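Local atomic coordinates of dinitrogenase iron-molybdenum cofactor biosynthesis domain-containing protein (Pyrococcus horikoshii, PDB entry 2YX6), a protein that is of uncharacterised function but binds ADP and belongs to the dinitrogenase iron-molybdenum cofactor biosynthesis family, some relatives of which are associated with nitrogenase cofactor assembly. Residues M1-G12 with F58-Y70. Numbering follows the deposited sequence.
Sequences MRVAIPAEDDRG and FIKDHGAKIVLTY
Strand 2-7 and strand 66-68 run parallel at 30°, pairing Val-3 with Ile-66 and Ala-4 with Val-67. Ala-4 bonds on both its N and its O: the N gives a nearly straight bond to Ile-66 O (2.9 Å), and the O takes Leu-68 N at 3.0 Å. Upstream, Arg-2 O accepts Lys-65 N (3.0 Å) and, weakly, Ile-66 N. Beyond the pairing, the ring carbon CD of Pro-6 presses on Leu-68 O, which is buried without a hydrogen-bond partner. On one face of the sheet Ala-4 CB sits against Ala-64 CB (3.6 Å) and Ile-59 CG2 (3.8 Å), joining the strand to helix 54-61 through Ile-59 and to the segment after it through Ala-64. On the other, the Val-3 branch anti to the backbone N, CG1, meets Leu-68 CG at 3.6 Å, leaving CG2 beside Ile-66, while Ile-5 lies alongside Leu-68, both pointing the same way. Arg-2 bends at chi3, and its NH2 donates a bent hydrogen bond to His-62 O just past the helix end (2.8 Å), 20° out of the guanidinium plane; NH1 forms a salt bridge with Asp-31, so the guanidinium links this turn to strand 26-33. The two strands are central in the mixed sheet, between strands 26-33 and 86-88. Phe-29 and Phe-27 join the Ala-4 and Ile-59 side, helix 95-103 covers Ile-5 and Leu-68, and Thr-69 touches the ADP-binding residue Val-87.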
loop_
_atom_site.group_PDB
_atom_site.type_symbol
_atom_site.label_atom_id
_atom_site.label_comp_id
_atom_site.label_asym_id
_atom_site.label_seq_id
_atom_site.Cartn_x
_atom_site.Cartn_y
_atom_site.Cartn_z
ATOM N N MET A 1 -10.130 1.853 6.314
ATOM C CA MET A 1 -9.920 0.620 5.577
ATOM C C MET A 1 -9.315 -0.350 6.569
ATOM O O MET A 1 -9.122 -0.003 7.732
ATOM C CB MET A 1 -8.989 0.925 4.414
ATOM C CG MET A 1 -7.505 0.934 4.737
ATOM S SD MET A 1 -7.159 2.102 6.032
ATOM C CE MET A 1 -6.511 3.490 5.069
ATOM N N ARG A 2 -8.939 -1.526 6.110
ATOM C CA ARG A 2 -8.425 -2.512 7.032
ATOM C C ARG A 2 -6.932 -2.767 6.809
ATOM O O ARG A 2 -6.440 -2.960 5.704
ATOM C CB ARG A 2 -9.346 -3.764 7.048
ATOM C CG ARG A 2 -8.757 -4.952 7.752
ATOM C CD ARG A 2 -9.798 -6.074 7.829
ATOM N NE ARG A 2 -11.156 -5.542 8.026
ATOM C CZ ARG A 2 -12.263 -6.283 8.093
ATOM N NH1 ARG A 2 -13.493 -5.722 8.257
ATOM N NH2 ARG A 2 -12.147 -7.575 8.006
ATOM N N VAL A 3 -6.190 -2.656 7.891
ATOM C CA VAL A 3 -4.745 -2.795 7.862
ATOM C C VAL A 3 -4.350 -4.004 8.684
ATOM O O VAL A 3 -4.829 -4.180 9.809
ATOM C CB VAL A 3 -4.090 -1.523 8.382
ATOM C CG1 VAL A 3 -2.529 -1.639 8.342
ATOM C CG2 VAL A 3 -4.643 -0.317 7.567
ATOM N N ALA A 4 -3.475 -4.820 8.094
ATOM C CA ALA A 4 -2.929 -6.058 8.660
ATOM C C ALA A 4 -1.465 -5.845 9.123
ATOM O O ALA A 4 -0.692 -5.272 8.400
ATOM C CB ALA A 4 -2.937 -7.131 7.569
ATOM N N ILE A 5 -1.108 -6.373 10.281
ATOM C CA ILE A 5 0.204 -6.184 10.861
ATOM C C ILE A 5 0.667 -7.488 11.522
ATOM O O ILE A 5 -0.007 -7.999 12.381
ATOM C CB ILE A 5 0.247 -5.030 11.902
ATOM C CG1 ILE A 5 -0.174 -3.692 11.283
ATOM C CG2 ILE A 5 1.675 -4.927 12.514
ATOM C CD1 ILE A 5 -1.409 -3.328 11.677
ATOM N N PRO A 6 1.863 -7.997 11.135
ATOM C CA PRO A 6 2.372 -9.235 11.766
ATOM C C PRO A 6 2.834 -8.923 13.190
ATOM O O PRO A 6 3.524 -7.898 13.396
ATOM C CB PRO A 6 3.564 -9.641 10.879
ATOM C CG PRO A 6 4.128 -8.320 10.328
ATOM C CD PRO A 6 2.827 -7.406 10.179
ATOM N N ALA A 7 2.418 -9.736 14.172
ATOM C CA ALA A 7 2.740 -9.461 15.568
ATOM C C ALA A 7 3.734 -10.468 16.069
ATOM O O ALA A 7 3.698 -11.635 15.662
ATOM C CB ALA A 7 1.496 -9.518 16.426
ATOM N N GLU A 8 4.583 -10.022 16.991
ATOM C CA GLU A 8 5.593 -10.865 17.594
ATOM C C GLU A 8 5.007 -11.794 18.704
ATOM O O GLU A 8 5.508 -12.888 18.977
ATOM C CB GLU A 8 6.699 -9.957 18.136
ATOM C CG GLU A 8 7.824 -10.678 18.854
ATOM C CD GLU A 8 8.743 -9.721 19.619
ATOM O OE1 GLU A 8 9.100 -8.647 19.075
ATOM O OE2 GLU A 8 9.100 -10.041 20.783
ATOM N N ASP A 9 3.924 -11.350 19.318
ATOM C CA ASP A 9 3.326 -11.947 20.496
ATOM C C ASP A 9 1.855 -12.001 20.195
ATOM O O ASP A 9 1.413 -11.386 19.231
ATOM C CB ASP A 9 3.495 -10.965 21.671
ATOM C CG ASP A 9 4.921 -10.831 22.124
ATOM O OD1 ASP A 9 5.757 -11.723 21.821
ATOM O OD2 ASP A 9 5.227 -9.821 22.807
ATOM N N ASP A 10 1.069 -12.642 21.048
ATOM C CA ASP A 10 -0.390 -12.481 20.952
ATOM C C ASP A 10 -0.916 -11.293 21.741
ATOM O O ASP A 10 -2.085 -11.252 22.095
ATOM C CB ASP A 10 -1.140 -13.742 21.389
ATOM C CG ASP A 10 -0.680 -14.276 22.753
ATOM O OD1 ASP A 10 0.494 -14.001 23.165
ATOM O OD2 ASP A 10 -1.514 -14.993 23.400
ATOM N N ARG A 11 -0.079 -10.284 21.948
ATOM C CA ARG A 11 -0.500 -9.105 22.710
ATOM C C ARG A 11 -1.321 -8.017 21.987
ATOM O O ARG A 11 -1.499 -6.935 22.541
ATOM C CB ARG A 11 0.719 -8.492 23.428
ATOM C CG ARG A 11 0.761 -8.834 24.893
ATOM C CD ARG A 11 2.142 -8.684 25.533
ATOM N NE ARG A 11 2.828 -7.414 25.221
ATOM C CZ ARG A 11 2.919 -6.332 26.020
ATOM N NH1 ARG A 11 3.602 -5.284 25.586
ATOM N NH2 ARG A 11 2.347 -6.263 27.233
ATOM N N GLY A 12 -1.818 -8.289 20.767
ATOM C CA GLY A 12 -2.653 -7.317 20.020
ATOM C C GLY A 12 -1.917 -6.010 19.730
ATOM O O GLY A 12 -0.723 -6.028 19.372
ATOM N N PHE A 58 -4.379 -15.645 3.194
ATOM C CA PHE A 58 -4.880 -15.466 4.560
ATOM C C PHE A 58 -5.257 -14.013 4.805
ATOM O O PHE A 58 -6.380 -13.705 5.204
ATOM C CB PHE A 58 -3.789 -15.919 5.530
ATOM C CG PHE A 58 -4.118 -15.695 6.960
ATOM C CD1 PHE A 58 -5.062 -16.456 7.575
ATOM C CD2 PHE A 58 -3.517 -14.653 7.674
ATOM C CE1 PHE A 58 -5.394 -16.238 8.915
ATOM C CE2 PHE A 58 -3.839 -14.425 8.983
ATOM C CZ PHE A 58 -4.794 -15.235 9.617
ATOM N N ILE A 59 -4.326 -13.104 4.489
ATOM C CA ILE A 59 -4.569 -11.652 4.662
ATOM C C ILE A 59 -5.751 -11.142 3.809
ATOM O O ILE A 59 -6.682 -10.545 4.339
ATOM C CB ILE A 59 -3.238 -10.872 4.457
ATOM C CG1 ILE A 59 -2.231 -11.313 5.510
ATOM C CG2 ILE A 59 -3.453 -9.402 4.517
ATOM C CD1 ILE A 59 -2.757 -11.098 6.978
ATOM N N LYS A 60 -5.750 -11.426 2.505
ATOM C CA LYS A 60 -6.843 -11.084 1.607
ATOM C C LYS A 60 -8.190 -11.614 2.101
ATOM O O LYS A 60 -9.168 -10.894 2.144
ATOM C CB LYS A 60 -6.558 -11.602 0.204
ATOM C CG LYS A 60 -7.476 -10.938 -0.880
ATOM C CD LYS A 60 -7.326 -11.606 -2.243
ATOM C CE LYS A 60 -8.202 -10.995 -3.355
ATOM N NZ LYS A 60 -8.319 -11.913 -4.586
ATOM N N ASP A 61 -8.204 -12.870 2.554
ATOM C CA ASP A 61 -9.426 -13.487 3.086
ATOM C C ASP A 61 -9.959 -12.770 4.329
ATOM O O ASP A 61 -11.130 -12.860 4.627
ATOM C CB ASP A 61 -9.199 -14.955 3.403
ATOM C CG ASP A 61 -8.903 -15.797 2.136
ATOM O OD1 ASP A 61 -9.316 -15.373 1.023
ATOM O OD2 ASP A 61 -8.226 -16.865 2.274
ATOM N N HIS A 62 -9.077 -12.082 5.051
ATOM C CA HIS A 62 -9.481 -11.241 6.167
ATOM C C HIS A 62 -9.810 -9.796 5.834
ATOM O O HIS A 62 -10.089 -9.011 6.719
ATOM C CB HIS A 62 -8.441 -11.337 7.265
ATOM C CG HIS A 62 -8.579 -12.590 8.083
ATOM N ND1 HIS A 62 -8.144 -13.820 7.635
ATOM C CD2 HIS A 62 -9.150 -12.809 9.297
ATOM C CE1 HIS A 62 -8.400 -14.738 8.555
ATOM N NE2 HIS A 62 -9.012 -14.149 9.572
ATOM N N GLY A 63 -9.850 -9.457 4.568
ATOM C CA GLY A 63 -10.316 -8.125 4.145
ATOM C C GLY A 63 -9.250 -7.050 4.198
ATOM O O GLY A 63 -9.566 -5.891 4.011
ATOM N N ALA A 64 -7.979 -7.411 4.480
ATOM C CA ALA A 64 -6.961 -6.352 4.684
ATOM C C ALA A 64 -6.516 -5.889 3.313
ATOM O O ALA A 64 -6.340 -6.713 2.404
ATOM C CB ALA A 64 -5.829 -6.851 5.489
ATOM N N LYS A 65 -6.384 -4.575 3.122
ATOM C CA LYS A 65 -5.961 -4.079 1.817
ATOM C C LYS A 65 -4.583 -3.452 1.930
ATOM O O LYS A 65 -3.933 -3.182 0.935
ATOM C CB LYS A 65 -6.968 -3.035 1.292
ATOM C CG LYS A 65 -8.423 -3.582 1.195
ATOM C CD LYS A 65 -9.136 -3.016 -0.039
ATOM C CE LYS A 65 -8.511 -3.547 -1.313
ATOM N NZ LYS A 65 -8.525 -5.050 -1.256
ATOM N N ILE A 66 -4.131 -3.253 3.162
ATOM C CA ILE A 66 -2.765 -2.781 3.399
ATOM C C ILE A 66 -2.086 -3.649 4.456
ATOM O O ILE A 66 -2.684 -4.053 5.410
ATOM C CB ILE A 66 -2.737 -1.294 3.865
ATOM C CG1 ILE A 66 -3.357 -0.420 2.784
ATOM C CG2 ILE A 66 -1.277 -0.855 4.200
ATOM C CD1 ILE A 66 -3.114 1.066 2.969
ATOM N N VAL A 67 -0.816 -3.938 4.252
ATOM C CA VAL A 67 -0.015 -4.697 5.218
ATOM C C VAL A 67 1.171 -3.831 5.636
ATOM O O VAL A 67 1.909 -3.323 4.760
ATOM C CB VAL A 67 0.490 -5.996 4.564
ATOM C CG1 VAL A 67 1.470 -6.717 5.480
ATOM C CG2 VAL A 67 -0.687 -6.873 4.147
ATOM N N LEU A 68 1.361 -3.675 6.943
ATOM C CA LEU A 68 2.526 -2.998 7.457
ATOM C C LEU A 68 3.485 -4.008 8.001
ATOM O O LEU A 68 3.143 -4.691 8.939
ATOM C CB LEU A 68 2.166 -2.036 8.607
ATOM C CG LEU A 68 1.051 -1.019 8.208
ATOM C CD1 LEU A 68 0.717 -0.156 9.403
ATOM C CD2 LEU A 68 1.502 -0.131 6.975
ATOM N N THR A 69 4.705 -4.058 7.459
ATOM C CA THR A 69 5.677 -5.015 7.978
ATOM C C THR A 69 7.044 -4.382 8.181
ATOM O O THR A 69 7.302 -3.279 7.707
ATOM C CB THR A 69 5.918 -6.169 6.979
ATOM O OG1 THR A 69 6.555 -5.609 5.845
ATOM C CG2 THR A 69 4.657 -6.871 6.548
ATOM N N TYR A 70 7.900 -5.105 8.913
ATOM C CA TYR A 70 9.312 -4.785 9.017
ATOM C C TYR A 70 9.981 -5.403 7.781
ATOM O O TYR A 70 10.084 -4.777 6.729
ATOM C CB TYR A 70 9.894 -5.328 10.331
ATOM C CG TYR A 70 11.356 -4.897 10.504
ATOM C CD1 TYR A 70 12.390 -5.818 10.443
ATOM C CD2 TYR A 70 11.682 -3.553 10.675
ATOM C CE1 TYR A 70 13.749 -5.406 10.538
ATOM C CE2 TYR A 70 13.012 -3.130 10.806
ATOM C CZ TYR A 70 14.061 -4.084 10.757
ATOM O OH TYR A 70 15.413 -3.661 10.886
#